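Local structure of inositol polyphosphate multikinase alpha (Arabidopsis thaliana, 4FRF) at residues Leu76-Met90 against Asn207-Ser219. The protein phosphorylates inositol phosphates with a broad substrate specificity, using ATP to turn inositol 1,4,5-trisphosphate into the 1,3,4,5,6-pentakisphosphate. Numbering follows the deposited sequence.
Sequences LLAEYTKPSVMDVKM and NSCSILMVYENES
Strands 83-90 and 209-216 are antiparallel neighbours in the main five-stranded sheet of this inositol polyphosphate kinase, and their ladder begins where Pro83 faces Glu216. In its regular part each of Met86 and Val88 trades two backbone hydrogen bonds with its mate, Met213 and Ile211 respectively; Met86 N to Met213 O is 3.0 Å. Near Pro83 side chains join the backbone in holding the strands. The Glu216 carboxylate turns back to the peptide nitrogens leading into the strand: OE1 accepts from Thr81 N at 3.1 Å on its syn side, OE2 from Lys82 N at 2.8 Å. The chain leaves with chi1 at -169° and bends at chi2, which carries the carboxylate back to these nitrogens and sets OE1 obliquely by the Tyr80 ring. A glutamine here, with an NH2 in place of one carboxylate oxygen, would probably leave Thr81 N or Lys82 N without its acceptor and the residues leading into the strand less firmly held. Asn217 adds a second hold, on Lys82 O: its backbone N and ND2 both donate to it, ND2 from above the carbonyl plane, while ND2 also gives a hydrogen bond to Ser84 OG at 3.0 Å, with both acceptors close to the amide plane. Val214 CG2 sits over the centre of the Tyr80 ring, 4.0 Å from the centroid, a CH-pi contact, and also meets Leu77 CD2 at 3.8 Å. Farther along, Leu212 CD1 and Leu76 CD1 approach tip to tip at 4.1 Å. The 3-10 turn 77-79 and Tyr80 thus lie against the Leu212-Val214 face; the Tyr80 hydroxyl hydrogen-bonds to the carbonyl O of Arg229, whose side chain makes a cation-pi contact with the ring. On the opposite face Met86 and Met213 run side by side against helix 149-158, and Val88, Met90 and Ile211 meet helix 249-265; strands 121-130 and 231-235 flank the pair.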
ATOM      1  N   LEU A  76     -22.182  15.403  -8.146  1.00132.81           N
ATOM      2  CA  LEU A  76     -21.503  14.800  -9.282  1.00129.79           C
ATOM      3  C   LEU A  76     -22.510  14.274 -10.316  1.00130.15           C
ATOM      4  O   LEU A  76     -22.386  14.553 -11.510  1.00130.15           O
ATOM      5  CB  LEU A  76     -20.569  13.671  -8.809  1.00126.16           C
ATOM      6  CG  LEU A  76     -20.306  13.596  -7.282  1.00127.88           C
ATOM      7  CD1 LEU A  76     -19.695  12.252  -6.895  1.00124.84           C
ATOM      8  CD2 LEU A  76     -19.417  14.750  -6.777  1.00129.90           C
ATOM      9  N   LEU A  77     -23.544  13.584  -9.836  1.00130.34           N
ATOM     10  CA  LEU A  77     -24.465  12.843 -10.710  1.00130.34           C
ATOM     11  C   LEU A  77     -25.365  13.739 -11.571  1.00133.80           C
ATOM     12  O   LEU A  77     -26.054  13.263 -12.482  1.00134.75           O
ATOM     13  CB  LEU A  77     -25.305  11.874  -9.872  1.00130.72           C
ATOM     14  CG  LEU A  77     -24.475  10.802  -9.156  1.00126.88           C
ATOM     15  CD1 LEU A  77     -25.351   9.809  -8.418  1.00127.99           C
ATOM     16  CD2 LEU A  77     -23.594  10.091 -10.147  1.00122.39           C
ATOM     17  N   ALA A  78     -25.315  15.039 -11.303  1.00135.31           N
ATOM     18  CA  ALA A  78     -26.081  16.016 -12.056  1.00138.33           C
ATOM     19  C   ALA A  78     -25.870  15.868 -13.561  1.00137.40           C
ATOM     20  O   ALA A  78     -26.798  16.024 -14.339  1.00141.01           O
ATOM     21  CB  ALA A  78     -25.714  17.409 -11.613  1.00139.99           C
ATOM     22  N   GLU A  79     -24.650  15.540 -13.962  1.00132.27           N
ATOM     23  CA  GLU A  79     -24.293  15.507 -15.380  1.00131.60           C
ATOM     24  C   GLU A  79     -24.657  14.185 -16.064  1.00129.39           C
ATOM     25  O   GLU A  79     -24.228  13.931 -17.212  1.00129.04           O
ATOM     26  CB  GLU A  79     -22.786  15.756 -15.556  1.00128.82           C
ATOM     27  CG  GLU A  79     -22.284  17.072 -14.966  1.00130.96           C
ATOM     28  CD  GLU A  79     -20.837  16.967 -14.476  1.00125.16           C
ATOM     29  OE1 GLU A  79     -19.985  16.445 -15.232  1.00122.34           O
ATOM     30  OE2 GLU A  79     -20.561  17.407 -13.334  1.00123.52           O
ATOM     31  N   TYR A  80     -25.368  13.308 -15.349  1.00127.55           N
ATOM     32  CA  TYR A  80     -25.621  11.976 -15.890  1.00124.26           C
ATOM     33  C   TYR A  80     -27.093  11.701 -16.049  1.00126.89           C
ATOM     34  O   TYR A  80     -27.886  11.975 -15.147  1.00129.38           O
ATOM     35  CB  TYR A  80     -24.956  10.892 -15.037  1.00120.53           C
ATOM     36  CG  TYR A  80     -23.438  10.878 -15.134  1.00115.29           C
ATOM     37  CD1 TYR A  80     -22.785  10.142 -16.127  1.00111.54           C
ATOM     38  CD2 TYR A  80     -22.662  11.609 -14.236  1.00112.89           C
ATOM     39  CE1 TYR A  80     -21.404  10.146 -16.220  1.00107.36           C
ATOM     40  CE2 TYR A  80     -21.285  11.608 -14.318  1.00110.31           C
ATOM     41  CZ  TYR A  80     -20.662  10.874 -15.302  1.00106.82           C
ATOM     42  OH  TYR A  80     -19.296  10.890 -15.372  1.00103.97           O
ATOM     43  N   THR A  81     -27.461  11.180 -17.217  1.00126.08           N
ATOM     44  CA  THR A  81     -28.859  10.908 -17.535  1.00128.15           C
ATOM     45  C   THR A  81     -29.270   9.572 -16.945  1.00125.73           C
ATOM     46  O   THR A  81     -30.220   9.502 -16.119  1.00127.36           O
ATOM     47  CB  THR A  81     -29.092  10.874 -19.063  1.00130.02           C
ATOM     48  OG1 THR A  81     -29.009  12.230 -19.605  1.00132.59           O
ATOM     49  CG2 THR A  81     -30.477  10.310 -19.342  1.00133.28           C
ATOM     50  N   LYS A  82     -28.555   8.512 -17.391  1.00120.94           N
ATOM     51  CA  LYS A  82     -28.773   7.186 -16.855  1.00118.15           C
ATOM     52  C   LYS A  82     -27.432   6.627 -16.420  1.00113.16           C
ATOM     53  O   LYS A  82     -26.700   6.044 -17.226  1.00111.31           O
ATOM     54  CB  LYS A  82     -29.424   6.281 -17.901  1.00119.12           C
ATOM     55  CG  LYS A  82     -30.842   6.651 -18.192  1.00123.22           C
ATOM     56  CD  LYS A  82     -31.457   5.816 -19.318  1.00123.48           C
ATOM     57  CE  LYS A  82     -32.829   6.388 -19.757  1.00124.24           C
ATOM     58  NZ  LYS A  82     -33.631   6.921 -18.601  1.00123.00           N
ATOM     59  N   PRO A  83     -27.076   6.851 -15.152  1.00111.24           N
ATOM     60  CA  PRO A  83     -25.776   6.431 -14.674  1.00106.35           C
ATOM     61  C   PRO A  83     -25.844   5.155 -13.866  1.00104.75           C
ATOM     62  O   PRO A  83     -26.714   5.017 -13.012  1.00106.88           O
ATOM     63  CB  PRO A  83     -25.366   7.585 -13.767  1.00106.28           C
ATOM     64  CG  PRO A  83     -26.669   8.106 -13.211  1.00109.97           C
ATOM     65  CD  PRO A  83     -27.744   7.776 -14.217  1.00113.27           C
ATOM     66  N   SER A  84     -24.943   4.220 -14.156  1.00101.90           N
ATOM     67  CA  SER A  84     -24.592   3.163 -13.208  1.00 99.58           C
ATOM     68  C   SER A  84     -23.517   3.717 -12.298  1.00 97.13           C
ATOM     69  O   SER A  84     -22.613   4.409 -12.759  1.00 95.52           O
ATOM     70  CB  SER A  84     -24.056   1.931 -13.937  1.00 97.64           C
ATOM     71  OG  SER A  84     -25.027   1.363 -14.802  1.00100.72           O
ATOM     72  N   VAL A  85     -23.608   3.410 -11.009  1.00 97.41           N
ATOM     73  CA  VAL A  85     -22.668   3.947 -10.018  1.00 96.44           C
ATOM     74  C   VAL A  85     -22.189   2.866  -9.012  1.00 94.56           C
ATOM     75  O   VAL A  85     -22.921   1.930  -8.712  1.00 95.62           O
ATOM     76  CB  VAL A  85     -23.291   5.158  -9.268  1.00 98.35           C
ATOM     77  CG1 VAL A  85     -24.565   4.755  -8.596  1.00101.36           C
ATOM     78  CG2 VAL A  85     -22.329   5.705  -8.243  1.00 99.41           C
ATOM     79  N   MET A  86     -20.946   2.981  -8.538  1.00 92.41           N
ATOM     80  CA  MET A  86     -20.418   2.044  -7.515  1.00 92.11           C
ATOM     81  C   MET A  86     -19.510   2.712  -6.492  1.00 90.69           C
ATOM     82  O   MET A  86     -18.634   3.489  -6.848  1.00 88.58           O
ATOM     83  CB  MET A  86     -19.671   0.869  -8.150  1.00 89.80           C
ATOM     84  CG  MET A  86     -19.066  -0.083  -7.109  1.00 90.55           C
ATOM     85  SD  MET A  86     -17.807  -1.196  -7.770  1.00 92.28           S
ATOM     86  CE  MET A  86     -18.818  -2.612  -8.174  1.00 94.97           C
ATOM     87  N   ASP A  87     -19.681   2.356  -5.227  1.00 92.21           N
ATOM     88  CA  ASP A  87     -18.880   2.959  -4.184  1.00 93.62           C
ATOM     89  C   ASP A  87     -18.062   1.943  -3.378  1.00 93.45           C
ATOM     90  O   ASP A  87     -18.619   1.065  -2.699  1.00 94.76           O
ATOM     91  CB  ASP A  87     -19.725   3.844  -3.275  1.00 96.91           C
ATOM     92  CG  ASP A  87     -20.509   3.053  -2.250  1.00102.73           C
ATOM     93  OD1 ASP A  87     -21.455   2.331  -2.639  1.00106.71           O
ATOM     94  OD2 ASP A  87     -20.210   3.193  -1.040  1.00108.46           O
ATOM     95  N   VAL A  88     -16.734   2.094  -3.457  1.00 91.60           N
ATOM     96  CA  VAL A  88     -15.787   1.178  -2.852  1.00 90.12           C
ATOM     97  C   VAL A  88     -15.054   1.803  -1.674  1.00 91.03           C
ATOM     98  O   VAL A  88     -14.529   2.911  -1.775  1.00 90.72           O
ATOM     99  CB  VAL A  88     -14.774   0.761  -3.864  1.00 87.29           C
ATOM    100  CG1 VAL A  88     -14.016  -0.460  -3.377  1.00 84.84           C
ATOM    101  CG2 VAL A  88     -15.472   0.491  -5.176  1.00 87.69           C
ATOM    102  N   LYS A  89     -15.016   1.073  -0.563  1.00 93.02           N
ATOM    103  CA  LYS A  89     -14.308   1.494   0.637  1.00 94.53           C
ATOM    104  C   LYS A  89     -12.833   1.167   0.506  1.00 93.48           C
ATOM    105  O   LYS A  89     -12.436  -0.003   0.540  1.00 93.72           O
ATOM    106  CB  LYS A  89     -14.880   0.770   1.842  1.00 96.68           C
ATOM    107  CG  LYS A  89     -15.027   1.629   3.064  1.00101.25           C
ATOM    108  CD  LYS A  89     -16.437   1.494   3.647  1.00106.79           C
ATOM    109  CE  LYS A  89     -16.700   2.547   4.705  1.00110.37           C
ATOM    110  NZ  LYS A  89     -18.112   2.515   5.166  1.00113.69           N
ATOM    111  N   MET A  90     -12.021   2.198   0.312  1.00 93.52           N
ATOM    112  CA  MET A  90     -10.587   2.023   0.152  1.00 91.50           C
ATOM    113  C   MET A  90      -9.898   1.896   1.483  1.00 92.94           C
ATOM    114  O   MET A  90     -10.118   2.703   2.391  1.00 94.20           O
ATOM    115  CB  MET A  90     -10.006   3.189  -0.608  1.00 90.15           C
ATOM    116  CG  MET A  90     -10.254   3.091  -2.070  1.00 91.72           C
ATOM    117  SD  MET A  90      -9.272   1.762  -2.751  1.00 96.37           S
ATOM    118  CE  MET A  90     -10.189   1.398  -4.232  1.00 97.57           C
ATOM    119  N   ASN A 207      -8.571   8.690   6.090  1.00 90.64           N
ATOM    120  CA  ASN A 207      -9.121   7.631   6.929  1.00 94.13           C
ATOM    121  C   ASN A 207     -10.535   7.271   6.565  1.00 96.20           C
ATOM    122  O   ASN A 207     -11.418   8.112   6.628  1.00100.05           O
ATOM    123  CB  ASN A 207      -9.150   8.064   8.381  1.00 97.65           C
ATOM    124  CG  ASN A 207      -7.783   8.279   8.960  1.00100.90           C
ATOM    125  OD1 ASN A 207      -7.654   8.941   9.988  1.00106.54           O
ATOM    126  ND2 ASN A 207      -6.750   7.686   8.339  1.00 99.34           N
ATOM    127  N   SER A 208     -10.779   5.988   6.323  1.00 96.12           N
ATOM    128  CA  SER A 208     -12.154   5.458   6.312  1.00 97.36           C
ATOM    129  C   SER A 208     -13.025   6.138   5.260  1.00 96.63           C
ATOM    130  O   SER A 208     -14.012   6.782   5.581  1.00 99.52           O
ATOM    131  CB  SER A 208     -12.775   5.599   7.701  1.00100.15           C
ATOM    132  OG  SER A 208     -13.910   4.773   7.811  1.00105.49           O
ATOM    133  N   CYS A 209     -12.714   5.878   4.000  1.00 93.45           N
ATOM    134  CA  CYS A 209     -13.007   6.806   2.933  1.00 93.26           C
ATOM    135  C   CYS A 209     -13.155   6.021   1.602  1.00 90.28           C
ATOM    136  O   CYS A 209     -12.501   5.009   1.408  1.00 87.60           O
ATOM    137  CB  CYS A 209     -11.863   7.829   2.896  1.00 92.21           C
ATOM    138  SG  CYS A 209     -11.757   8.937   1.499  1.00 96.81           S
ATOM    139  N   SER A 210     -14.112   6.414   0.758  1.00 90.81           N
ATOM    140  CA  SER A 210     -14.517   5.567  -0.382  1.00 88.61           C
ATOM    141  C   SER A 210     -14.153   6.159  -1.731  1.00 86.92           C
ATOM    142  O   SER A 210     -14.116   7.371  -1.896  1.00 88.31           O
ATOM    143  CB  SER A 210     -16.032   5.296  -0.348  1.00 91.08           C
ATOM    144  OG  SER A 210     -16.444   4.724   0.889  1.00 92.93           O
ATOM    145  N   ILE A 211     -13.933   5.295  -2.710  1.00 84.70           N
ATOM    146  CA  ILE A 211     -13.866   5.728  -4.085  1.00 84.71           C
ATOM    147  C   ILE A 211     -15.214   5.535  -4.750  1.00 87.63           C
ATOM    148  O   ILE A 211     -15.884   4.533  -4.517  1.00 88.86           O
ATOM    149  CB  ILE A 211     -12.859   4.944  -4.870  1.00 81.76           C
ATOM    150  CG1 ILE A 211     -11.470   5.525  -4.660  1.00 82.88           C
ATOM    151  CG2 ILE A 211     -13.196   4.994  -6.337  1.00 81.58           C
ATOM    152  CD1 ILE A 211     -10.402   4.841  -5.483  1.00 81.76           C
ATOM    153  N   LEU A 212     -15.588   6.479  -5.612  1.00 88.68           N
ATOM    154  CA  LEU A 212     -16.820   6.395  -6.355  1.00 90.06           C
ATOM    155  C   LEU A 212     -16.564   6.354  -7.845  1.00 89.14           C
ATOM    156  O   LEU A 212     -15.953   7.265  -8.396  1.00 89.61           O
ATOM    157  CB  LEU A 212     -17.695   7.588  -6.037  1.00 93.64           C
ATOM    158  CG  LEU A 212     -19.122   7.510  -6.582  1.00 96.79           C
ATOM    159  CD1 LEU A 212     -20.050   8.345  -5.737  1.00 97.96           C
ATOM    160  CD2 LEU A 212     -19.167   7.960  -8.032  1.00100.76           C
ATOM    161  N   MET A 213     -17.065   5.308  -8.501  1.00 88.48           N
ATOM    162  CA  MET A 213     -17.063   5.232  -9.964  1.00 86.97           C
ATOM    163  C   MET A 213     -18.466   5.500 -10.501  1.00 89.17           C
ATOM    164  O   MET A 213     -19.464   5.190  -9.844  1.00 90.22           O
ATOM    165  CB  MET A 213     -16.576   3.862 -10.436  1.00 84.86           C
ATOM    166  CG  MET A 213     -15.245   3.416  -9.807  1.00 84.07           C
ATOM    167  SD  MET A 213     -14.567   1.864 -10.482  1.00 82.28           S
ATOM    168  CE  MET A 213     -15.682   0.657  -9.741  1.00 83.13           C
ATOM    169  N   VAL A 214     -18.536   6.110 -11.678  1.00 89.08           N
ATOM    170  CA  VAL A 214     -19.813   6.327 -12.348  1.00 91.95           C
ATOM    171  C   VAL A 214     -19.626   6.446 -13.849  1.00 92.04           C
ATOM    172  O   VAL A 214     -18.527   6.749 -14.321  1.00 90.08           O
ATOM    173  CB  VAL A 214     -20.568   7.585 -11.805  1.00 94.50           C
ATOM    174  CG1 VAL A 214     -19.669   8.799 -11.785  1.00 93.20           C
ATOM    175  CG2 VAL A 214     -21.775   7.861 -12.646  1.00 98.13           C
ATOM    176  N   TYR A 215     -20.691   6.169 -14.600  1.00 94.25           N
ATOM    177  CA  TYR A 215     -20.652   6.344 -16.050  1.00 95.51           C
ATOM    178  C   TYR A 215     -22.035   6.443 -16.724  1.00 99.40           C
ATOM    179  O   TYR A 215     -23.070   6.271 -16.077  1.00101.96           O
ATOM    180  CB  TYR A 215     -19.767   5.278 -16.713  1.00 92.83           C
ATOM    181  CG  TYR A 215     -20.321   3.869 -16.693  1.00 92.85           C
ATOM    182  CD1 TYR A 215     -21.107   3.399 -17.749  1.00 93.70           C
ATOM    183  CD2 TYR A 215     -19.954   2.968 -15.687  1.00 90.78           C
ATOM    184  CE1 TYR A 215     -21.566   2.093 -17.774  1.00 92.79           C
ATOM    185  CE2 TYR A 215     -20.419   1.657 -15.700  1.00 91.05           C
ATOM    186  CZ  TYR A 215     -21.234   1.232 -16.747  1.00 91.91           C
ATOM    187  OH  TYR A 215     -21.690  -0.065 -16.784  1.00 91.44           O
ATOM    188  N   GLU A 216     -22.029   6.765 -18.019  1.00100.45           N
ATOM    189  CA  GLU A 216     -23.256   7.073 -18.745  1.00104.57           C
ATOM    190  C   GLU A 216     -23.736   5.868 -19.542  1.00105.30           C
ATOM    191  O   GLU A 216     -23.060   5.411 -20.451  1.00103.67           O
ATOM    192  CB  GLU A 216     -23.004   8.247 -19.722  1.00106.86           C
ATOM    193  CG  GLU A 216     -24.380   8.791 -20.306  1.00111.64           C
ATOM    194  CD  GLU A 216     -25.170   9.543 -19.151  1.00116.03           C
ATOM    195  OE1 GLU A 216     -24.759  10.550 -18.645  1.00116.43           O
ATOM    196  OE2 GLU A 216     -26.200   9.016 -18.755  1.00120.23           O
ATOM    197  N   ASN A 217     -24.974   5.446 -19.283  1.00108.78           N
ATOM    198  CA  ASN A 217     -25.572   4.381 -20.087  1.00110.64           C
ATOM    199  C   ASN A 217     -26.204   4.858 -21.400  1.00114.19           C
ATOM    200  O   ASN A 217     -26.191   4.128 -22.390  1.00114.34           O
ATOM    201  CB  ASN A 217     -26.567   3.571 -19.260  1.00111.93           C
ATOM    202  CG  ASN A 217     -25.883   2.752 -18.177  1.00108.58           C
ATOM    203  OD1 ASN A 217     -25.396   1.653 -18.437  1.00105.57           O
ATOM    204  ND2 ASN A 217     -25.834   3.293 -16.957  1.00106.62           N
ATOM    205  N   GLU A 218     -26.660   6.110 -21.429  1.00117.03           N
ATOM    206  CA  GLU A 218     -27.373   6.642 -22.607  1.00122.93           C
ATOM    207  C   GLU A 218     -26.805   6.147 -23.958  1.00124.01           C
ATOM    208  O   GLU A 218     -25.689   6.524 -24.369  1.00121.52           O
ATOM    209  CB  GLU A 218     -27.464   8.174 -22.562  1.00124.50           C
ATOM    210  CG  GLU A 218     -28.685   8.753 -23.277  1.00129.17           C
ATOM    211  CD  GLU A 218     -30.016   8.465 -22.552  1.00131.67           C
ATOM    212  OE1 GLU A 218     -29.978   7.917 -21.423  1.00128.99           O
ATOM    213  OE2 GLU A 218     -31.099   8.801 -23.116  1.00133.13           O
ATOM    214  N   SER A 219     -27.610   5.337 -24.657  1.00128.07           N
ATOM    215  CA  SER A 219     -27.126   4.530 -25.782  1.00128.91           C
ATOM    216  C   SER A 219     -25.803   3.873 -25.440  1.00124.09           C
ATOM    217  O   SER A 219     -24.804   4.117 -26.107  1.00123.15           O
ATOM    218  CB  SER A 219     -26.991   5.373 -27.056  1.00132.20           C
ATOM    219  OG  SER A 219     -28.264   5.572 -27.696  1.00139.06           O
TER